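Local structure of tailspike protein (Acinetobacter phage vB_ApiP_P1, 6E1R) at residues S143-A148 and M170-T175; G466-N471 and G549-T554. The protein probably recognises and cleaves the capsular polysaccharide of Acinetobacter baumannii as a trimeric tailspike hydrolase on the phage tail. All coordinates share one frame; numbering follows the deposited sequence.

Contact 1: residues S143-A148 and M170-T175; sequences SITATA and MFKAST
Ser-143 to Ala-146 and Met-170 to Ala-173 run as neighbouring parallel strands in direct register, their short axes 4.4 Å apart at closest approach and turned by 24°. Four backbone bonds lace them together, from Ile-144 N to Met-170 O (2.7 Å) at one end to Ser-174 N on Ala-146 O (2.9 Å) at the other; between these, Lys-172 N donates to Ile-144 O and Ala-146 N to Lys-172 O. The CA-H groups of Ser-143, Phe-171, Thr-145 and Ala-173 lean on the same carbonyl oxygens. On one face, the extended Lys-172 chain starts beside its own backbone N (chi1 -57°) and passes over the strand of the preceding coil: its CB lies 3.7 Å from Thr-145 OG1, and its CE comes within 4.2 Å of Ser-143 CB. The other branch of Thr-145, the methyl CG2, points down the strand and rests 3.5 Å from Ser-174 N, against the peptide that ends the second strand. Met-170, a selenomethionine here, meets Ser-143 through its CB, and its straight chain then leads off toward Asp-201. Past the strand ends, Ser-174 OG lies 3.2 Å from Thr-147 CA. A water 2.7 Å from Ser-174 OG also donates to Thr-147 O. The face bearing Ile-144, Ala-146, Phe-171 and Ala-173 turns into the apolar interior, where Ile-152, Ala-179 and Ala-181 of other strands cover it and the Phe-171 ring meets Phe-200. Leu-117 and Val-119 bond by their backbones to the other edge of strand 142-146, the next rung of the stack. In-register parallel strands one coil apart, with apolar side chains stacked inside, are characteristic of the right-handed parallel beta-helix of phage tailspikes.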
ATOM      1  N   SER A 143     -19.605  24.269 -10.495  1.00 45.10           N
ATOM      2  CA  SER A 143     -20.545  23.193 -10.771  1.00 44.81           C
ATOM      3  C   SER A 143     -21.078  23.267 -12.196  1.00 39.22           C
ATOM      4  O   SER A 143     -21.147  24.340 -12.802  1.00 40.37           O
ATOM      5  CB  SER A 143     -21.719  23.226  -9.786  1.00 46.86           C
ATOM      6  OG  SER A 143     -22.567  24.331 -10.040  1.00 50.64           O
ATOM      7  N   ILE A 144     -21.450  22.102 -12.723  1.00 38.24           N
ATOM      8  CA  ILE A 144     -22.139  21.975 -14.003  1.00 40.53           C
ATOM      9  C   ILE A 144     -23.386  21.137 -13.759  1.00 39.80           C
ATOM     10  O   ILE A 144     -23.283  19.969 -13.363  1.00 37.66           O
ATOM     11  CB  ILE A 144     -21.258  21.325 -15.084  1.00 38.13           C
ATOM     12  CG1 ILE A 144     -19.979  22.135 -15.303  1.00 38.36           C
ATOM     13  CG2 ILE A 144     -22.033  21.188 -16.386  1.00 38.13           C
ATOM     14  CD1 ILE A 144     -19.128  21.633 -16.452  1.00 36.68           C
ATOM     15  N   THR A 145     -24.555  21.723 -13.998  1.00 40.43           N
ATOM     16  CA  THR A 145     -25.833  21.076 -13.731  1.00 43.16           C
ATOM     17  C   THR A 145     -26.486  20.646 -15.038  1.00 45.09           C
ATOM     18  O   THR A 145     -26.487  21.394 -16.020  1.00 46.19           O
ATOM     19  CB  THR A 145     -26.770  22.014 -12.961  1.00 44.47           C
ATOM     20  OG1 THR A 145     -26.108  22.492 -11.784  1.00 45.87           O
ATOM     21  CG2 THR A 145     -28.042  21.285 -12.552  1.00 44.09           C
ATOM     22  N   ALA A 146     -27.045  19.438 -15.041  1.00 41.45           N
ATOM     23  CA  ALA A 146     -27.756  18.899 -16.195  1.00 41.78           C
ATOM     24  C   ALA A 146     -29.249  19.135 -15.994  1.00 43.76           C
ATOM     25  O   ALA A 146     -29.857  18.569 -15.079  1.00 43.89           O
ATOM     26  CB  ALA A 146     -27.453  17.414 -16.378  1.00 41.26           C
ATOM     27  N   THR A 147     -29.834  19.969 -16.850  1.00 45.43           N
ATOM     28  CA  THR A 147     -31.247  20.312 -16.774  1.00 48.58           C
ATOM     29  C   THR A 147     -32.137  19.331 -17.528  1.00 51.04           C
ATOM     30  O   THR A 147     -33.337  19.589 -17.675  1.00 51.79           O
ATOM     31  CB  THR A 147     -31.474  21.732 -17.299  1.00 51.95           C
ATOM     32  OG1 THR A 147     -30.944  21.846 -18.625  1.00 55.29           O
ATOM     33  CG2 THR A 147     -30.789  22.747 -16.394  1.00 49.09           C
ATOM     34  N   ALA A 148     -31.582  18.221 -18.007  1.00 49.42           N
ATOM     35  CA  ALA A 148     -32.353  17.178 -18.666  1.00 53.29           C
ATOM     36  C   ALA A 148     -31.781  15.823 -18.275  1.00 52.50           C
ATOM     37  O   ALA A 148     -30.734  15.728 -17.628  1.00 49.85           O
ATOM     38  CB  ALA A 148     -32.349  17.349 -20.191  1.00 48.69           C
HETATM   39  N   MSE A 170     -17.880  20.228 -10.072  1.00 35.84           N
HETATM   40  CA  MSE A 170     -18.989  19.518  -9.450  1.00 34.60           C
HETATM   41  C   MSE A 170     -20.081  19.253 -10.476  1.00 35.68           C
HETATM   42  O   MSE A 170     -20.349  20.089 -11.336  1.00 44.08           O
HETATM   43  CB  MSE A 170     -19.542  20.316  -8.269  1.00 43.12           C
HETATM   44  CG  MSE A 170     -20.592  19.583  -7.457  1.00 54.59           C
HETATM   45 SE   MSE A 170     -21.003  20.513  -5.795  1.00 70.27          SE
HETATM   46  CE  MSE A 170     -22.267  19.236  -5.030  1.00 70.18           C
ATOM     47  N   PHE A 171     -20.709  18.085 -10.395  1.00 36.83           N
ATOM     48  CA  PHE A 171     -21.733  17.680 -11.347  1.00 38.57           C
ATOM     49  C   PHE A 171     -23.047  17.487 -10.606  1.00 45.43           C
ATOM     50  O   PHE A 171     -23.115  16.709  -9.649  1.00 47.81           O
ATOM     51  CB  PHE A 171     -21.320  16.400 -12.075  1.00 35.84           C
ATOM     52  CG  PHE A 171     -19.997  16.507 -12.776  1.00 35.92           C
ATOM     53  CD1 PHE A 171     -19.922  17.011 -14.064  1.00 38.62           C
ATOM     54  CD2 PHE A 171     -18.828  16.121 -12.144  1.00 41.05           C
ATOM     55  CE1 PHE A 171     -18.706  17.116 -14.713  1.00 40.65           C
ATOM     56  CE2 PHE A 171     -17.608  16.225 -12.787  1.00 41.61           C
ATOM     57  CZ  PHE A 171     -17.548  16.723 -14.073  1.00 43.50           C
ATOM     58  N   LYS A 172     -24.084  18.194 -11.049  1.00 44.30           N
ATOM     59  CA  LYS A 172     -25.401  18.140 -10.431  1.00 45.42           C
ATOM     60  C   LYS A 172     -26.445  17.817 -11.492  1.00 48.07           C
ATOM     61  O   LYS A 172     -26.147  17.718 -12.686  1.00 48.18           O
ATOM     62  CB  LYS A 172     -25.748  19.458  -9.727  1.00 39.56           C
ATOM     63  CG  LYS A 172     -24.758  19.893  -8.662  1.00 40.70           C
ATOM     64  CD  LYS A 172     -25.207  21.193  -8.014  1.00 45.99           C
ATOM     65  CE  LYS A 172     -24.267  21.615  -6.899  1.00 49.41           C
ATOM     66  NZ  LYS A 172     -24.684  22.898  -6.267  1.00 54.14           N
ATOM     67  N   ALA A 173     -27.685  17.656 -11.038  1.00 47.17           N
ATOM     68  CA  ALA A 173     -28.828  17.437 -11.912  1.00 46.67           C
ATOM     69  C   ALA A 173     -29.985  18.291 -11.417  1.00 49.87           C
ATOM     70  O   ALA A 173     -30.247  18.352 -10.213  1.00 43.80           O
ATOM     71  CB  ALA A 173     -29.236  15.959 -11.951  1.00 42.00           C
ATOM     72  N   SER A 174     -30.669  18.955 -12.351  1.00 52.85           N
ATOM     73  CA  SER A 174     -31.793  19.805 -11.968  1.00 53.80           C
ATOM     74  C   SER A 174     -32.942  18.978 -11.409  1.00 54.51           C
ATOM     75  O   SER A 174     -33.640  19.416 -10.486  1.00 52.77           O
ATOM     76  CB  SER A 174     -32.260  20.635 -13.162  1.00 56.33           C
ATOM     77  OG  SER A 174     -32.942  19.828 -14.104  1.00 60.90           O
ATOM     78  N   THR A 175     -33.158  17.786 -11.955  1.00 53.66           N
ATOM     79  CA  THR A 175     -34.163  16.856 -11.459  1.00 54.33           C
ATOM     80  C   THR A 175     -33.466  15.671 -10.808  1.00 50.48           C
ATOM     81  O   THR A 175     -32.590  15.048 -11.417  1.00 49.15           O
ATOM     82  CB  THR A 175     -35.080  16.381 -12.587  1.00 55.76           C
ATOM     83  OG1 THR A 175     -35.665  17.516 -13.241  1.00 56.30           O
ATOM     84  CG2 THR A 175     -36.186  15.495 -12.035  1.00 57.96           C
TER
HETATM   85  O   HOH W   1     -35.268  20.606 -15.312  1.00 59.97           O

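Contact 2: residues G466-N471 and G549-T554; sequences GRLLVN and GNVQAT
Gly-466 and Gly-549 face each other in the antiparallel beta domain that ends the chain, a sandwich of two sheets, at the point where the chain leaves one sheet for the other. They form an antiparallel, non-hydrogen-bonded pair with CA atoms 4.5 Å apart; here strand 539-548 has just run beside strand 465-474, and the chain turns the corner. Gly-466 has no side chain on the side facing Val-551, and this lets the valine methyl lie directly against its CA; Gly-549 takes a positive phi (95°) as the chain turns. The close-packed part is made by Val-551. Its CB bond heads for the strand, and the CG1 methyl, set between its own backbone N and carbonyl carbon (chi1 69°), settles 3.7 Å from Gly-466 CA. The same CG1 lies 3.9 Å from Leu-468 CD2, the two side chains crossing at about a right angle. Leu-454 of the opposite sheet touches both side chains, so this small apolar cluster lies between the sheets. Arg-467 and Asn-550 turn the other way, into the trimer: Arg-467 NE makes a salt bridge with Glu-488 of the second subunit, and Asn-550 OD1 accepts a hydrogen bond from Asn-471 ND2 of that subunit. In return, Asn-471 OD1 receives ND2 of Asn-550 from the third subunit. Beyond Val-551 the segments part company. Neither partly exposed Gln-552 and Ala-553 nor exposed Thr-554, which carries the terminal carboxylate, makes contact with 466-471; this end of the chain runs instead along strand 448-455. Ahead of Val-551 the chain is bent by an inverse gamma turn centred on Asn-550, in which Val-551 N makes a weak bond of 3.1 Å to Gly-549 O.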
ATOM      1  N   GLY A 466       9.006 -47.245   8.332  1.00 36.40           N
ATOM      2  CA  GLY A 466       8.560 -46.340   9.366  1.00 35.83           C
ATOM      3  C   GLY A 466       7.619 -47.003  10.343  1.00 40.07           C
ATOM      4  O   GLY A 466       7.548 -48.230  10.433  1.00 41.30           O
ATOM      5  N   ARG A 467       6.893 -46.163  11.074  1.00 40.84           N
ATOM      6  CA  ARG A 467       5.985 -46.593  12.125  1.00 42.83           C
ATOM      7  C   ARG A 467       4.552 -46.225  11.759  1.00 44.96           C
ATOM      8  O   ARG A 467       4.302 -45.202  11.116  1.00 41.79           O
ATOM      9  CB  ARG A 467       6.384 -45.932  13.450  1.00 42.02           C
ATOM     10  CG  ARG A 467       5.758 -46.494  14.706  1.00 47.16           C
ATOM     11  CD  ARG A 467       5.971 -45.505  15.840  1.00 53.84           C
ATOM     12  NE  ARG A 467       7.332 -44.970  15.829  1.00 62.67           N
ATOM     13  CZ  ARG A 467       7.667 -43.757  16.258  1.00 68.30           C
ATOM     14  NH1 ARG A 467       6.740 -42.937  16.733  1.00 72.14           N
ATOM     15  NH2 ARG A 467       8.931 -43.358  16.207  1.00 66.30           N
ATOM     16  N   LEU A 468       3.608 -47.071  12.174  1.00 47.03           N
ATOM     17  CA  LEU A 468       2.190 -46.857  11.908  1.00 40.59           C
ATOM     18  C   LEU A 468       1.402 -46.973  13.203  1.00 40.36           C
ATOM     19  O   LEU A 468       1.528 -47.969  13.923  1.00 45.94           O
ATOM     20  CB  LEU A 468       1.648 -47.857  10.880  1.00 36.71           C
ATOM     21  CG  LEU A 468       2.382 -48.009   9.548  1.00 34.41           C
ATOM     22  CD1 LEU A 468       1.671 -49.034   8.679  1.00 30.68           C
ATOM     23  CD2 LEU A 468       2.478 -46.673   8.832  1.00 34.97           C
ATOM     24  N   LEU A 469       0.589 -45.961  13.493  1.00 32.34           N
ATOM     25  CA  LEU A 469      -0.356 -45.987  14.605  1.00 30.94           C
ATOM     26  C   LEU A 469      -1.760 -46.066  14.021  1.00 37.17           C
ATOM     27  O   LEU A 469      -2.220 -45.122  13.372  1.00 40.92           O
ATOM     28  CB  LEU A 469      -0.197 -44.755  15.491  1.00 30.22           C
ATOM     29  CG  LEU A 469      -1.142 -44.656  16.691  1.00 31.94           C
ATOM     30  CD1 LEU A 469      -0.948 -45.830  17.639  1.00 28.53           C
ATOM     31  CD2 LEU A 469      -0.947 -43.334  17.419  1.00 33.79           C
ATOM     32  N   VAL A 470      -2.442 -47.184  14.253  1.00 36.77           N
ATOM     33  CA  VAL A 470      -3.770 -47.425  13.702  1.00 32.52           C
ATOM     34  C   VAL A 470      -4.776 -47.462  14.841  1.00 33.22           C
ATOM     35  O   VAL A 470      -4.604 -48.217  15.807  1.00 34.66           O
ATOM     36  CB  VAL A 470      -3.825 -48.730  12.891  1.00 26.76           C
ATOM     37  CG1 VAL A 470      -5.196 -48.886  12.264  1.00 26.88           C
ATOM     38  CG2 VAL A 470      -2.743 -48.741  11.826  1.00 30.13           C
ATOM     39  N   ASN A 471      -5.824 -46.652  14.727  1.00 39.94           N
ATOM     40  CA  ASN A 471      -6.945 -46.663  15.658  1.00 37.32           C
ATOM     41  C   ASN A 471      -8.169 -47.140  14.889  1.00 38.39           C
ATOM     42  O   ASN A 471      -8.740 -46.389  14.091  1.00 46.29           O
ATOM     43  CB  ASN A 471      -7.174 -45.281  16.268  1.00 33.19           C
ATOM     44  CG  ASN A 471      -8.278 -45.277  17.312  1.00 35.46           C
ATOM     45  OD1 ASN A 471      -8.807 -44.224  17.667  1.00 37.25           O
ATOM     46  ND2 ASN A 471      -8.623 -46.455  17.816  1.00 36.80           N
ATOM     47  N   GLY A 549       8.211 -41.446  10.045  1.00 43.18           N
ATOM     48  CA  GLY A 549       9.381 -41.945   9.354  1.00 44.98           C
ATOM     49  C   GLY A 549       9.240 -41.930   7.846  1.00 47.12           C
ATOM     50  O   GLY A 549       8.515 -41.099   7.292  1.00 48.51           O
ATOM     51  N   ASN A 550       9.929 -42.846   7.170  1.00 42.89           N
ATOM     52  CA  ASN A 550       9.934 -42.901   5.708  1.00 43.22           C
ATOM     53  C   ASN A 550       8.786 -43.744   5.160  1.00 28.99           C
ATOM     54  O   ASN A 550       8.997 -44.665   4.373  1.00 29.20           O
ATOM     55  CB  ASN A 550      11.276 -43.431   5.221  1.00 29.92           C
ATOM     56  CG  ASN A 550      12.422 -42.496   5.547  1.00 43.13           C
ATOM     57  OD1 ASN A 550      13.406 -42.898   6.166  1.00 43.03           O
ATOM     58  ND2 ASN A 550      12.300 -41.241   5.130  1.00 42.32           N
ATOM     59  N   VAL A 551       7.554 -43.428   5.559  1.00 28.54           N
ATOM     60  CA  VAL A 551       6.385 -44.143   5.064  1.00 33.50           C
ATOM     61  C   VAL A 551       5.179 -43.216   5.127  1.00 36.03           C
ATOM     62  O   VAL A 551       5.064 -42.371   6.020  1.00 36.66           O
ATOM     63  CB  VAL A 551       6.136 -45.453   5.855  1.00 33.38           C
ATOM     64  CG1 VAL A 551       5.690 -45.154   7.280  1.00 31.08           C
ATOM     65  CG2 VAL A 551       5.123 -46.336   5.133  1.00 31.41           C
ATOM     66  N   GLN A 552       4.282 -43.373   4.156  1.00 40.69           N
ATOM     67  CA  GLN A 552       3.041 -42.617   4.092  1.00 40.53           C
ATOM     68  C   GLN A 552       1.901 -43.557   3.731  1.00 47.12           C
ATOM     69  O   GLN A 552       2.086 -44.504   2.962  1.00 50.32           O
ATOM     70  CB  GLN A 552       3.130 -41.479   3.067  1.00 37.32           C
ATOM     71  CG  GLN A 552       3.393 -41.948   1.643  1.00 39.30           C
ATOM     72  CD  GLN A 552       3.322 -40.825   0.628  1.00 43.19           C
ATOM     73  OE1 GLN A 552       2.952 -39.696   0.955  1.00 44.27           O
ATOM     74  NE2 GLN A 552       3.677 -41.130  -0.615  1.00 41.12           N
ATOM     75  N   ALA A 553       0.726 -43.299   4.298  1.00 44.56           N
ATOM     76  CA  ALA A 553      -0.470 -44.095   4.041  1.00 41.15           C
ATOM     77  C   ALA A 553      -1.414 -43.268   3.178  1.00 42.84           C
ATOM     78  O   ALA A 553      -1.960 -42.259   3.637  1.00 42.46           O
ATOM     79  CB  ALA A 553      -1.140 -44.516   5.347  1.00 37.42           C
ATOM     80  N   THR A 554      -1.609 -43.696   1.934  1.00 46.85           N
ATOM     81  CA  THR A 554      -2.459 -42.968   0.997  1.00 50.26           C
ATOM     82  C   THR A 554      -3.564 -43.860   0.441  1.00 57.37           C
ATOM     83  O   THR A 554      -4.441 -43.398  -0.290  1.00 57.23           O
ATOM     84  CB  THR A 554      -1.646 -42.392  -0.179  1.00 48.37           C
ATOM     85  OG1 THR A 554      -1.062 -43.464  -0.929  1.00 51.19           O
ATOM     86  CG2 THR A 554      -0.546 -41.472   0.329  1.00 44.56           C
ATOM     87  OXT THR A 554      -3.606 -45.061   0.708  1.00 60.34           O
TER

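How the contacts relate
Contact 1 closes before contact 2 opens along the chain, and the two lie on opposite sides of its centre, with centres 74 Å apart and nearest atoms about 61 Å apart. They share no strand or sheet. Residues 143-148 and 170-175 belong to the parallel coils near the N-terminal end of the modelled beta-helix, separated by 21 residues that complete one coil; 466-471 and 549-554 bracket most of the C-terminal antiparallel domain. No other chain touches contact 1, whereas two neighbouring subunits reach contact 2. The elongated tailspike thus combines a shaft built coil upon coil within one chain with a terminal domain that helps join the trimer.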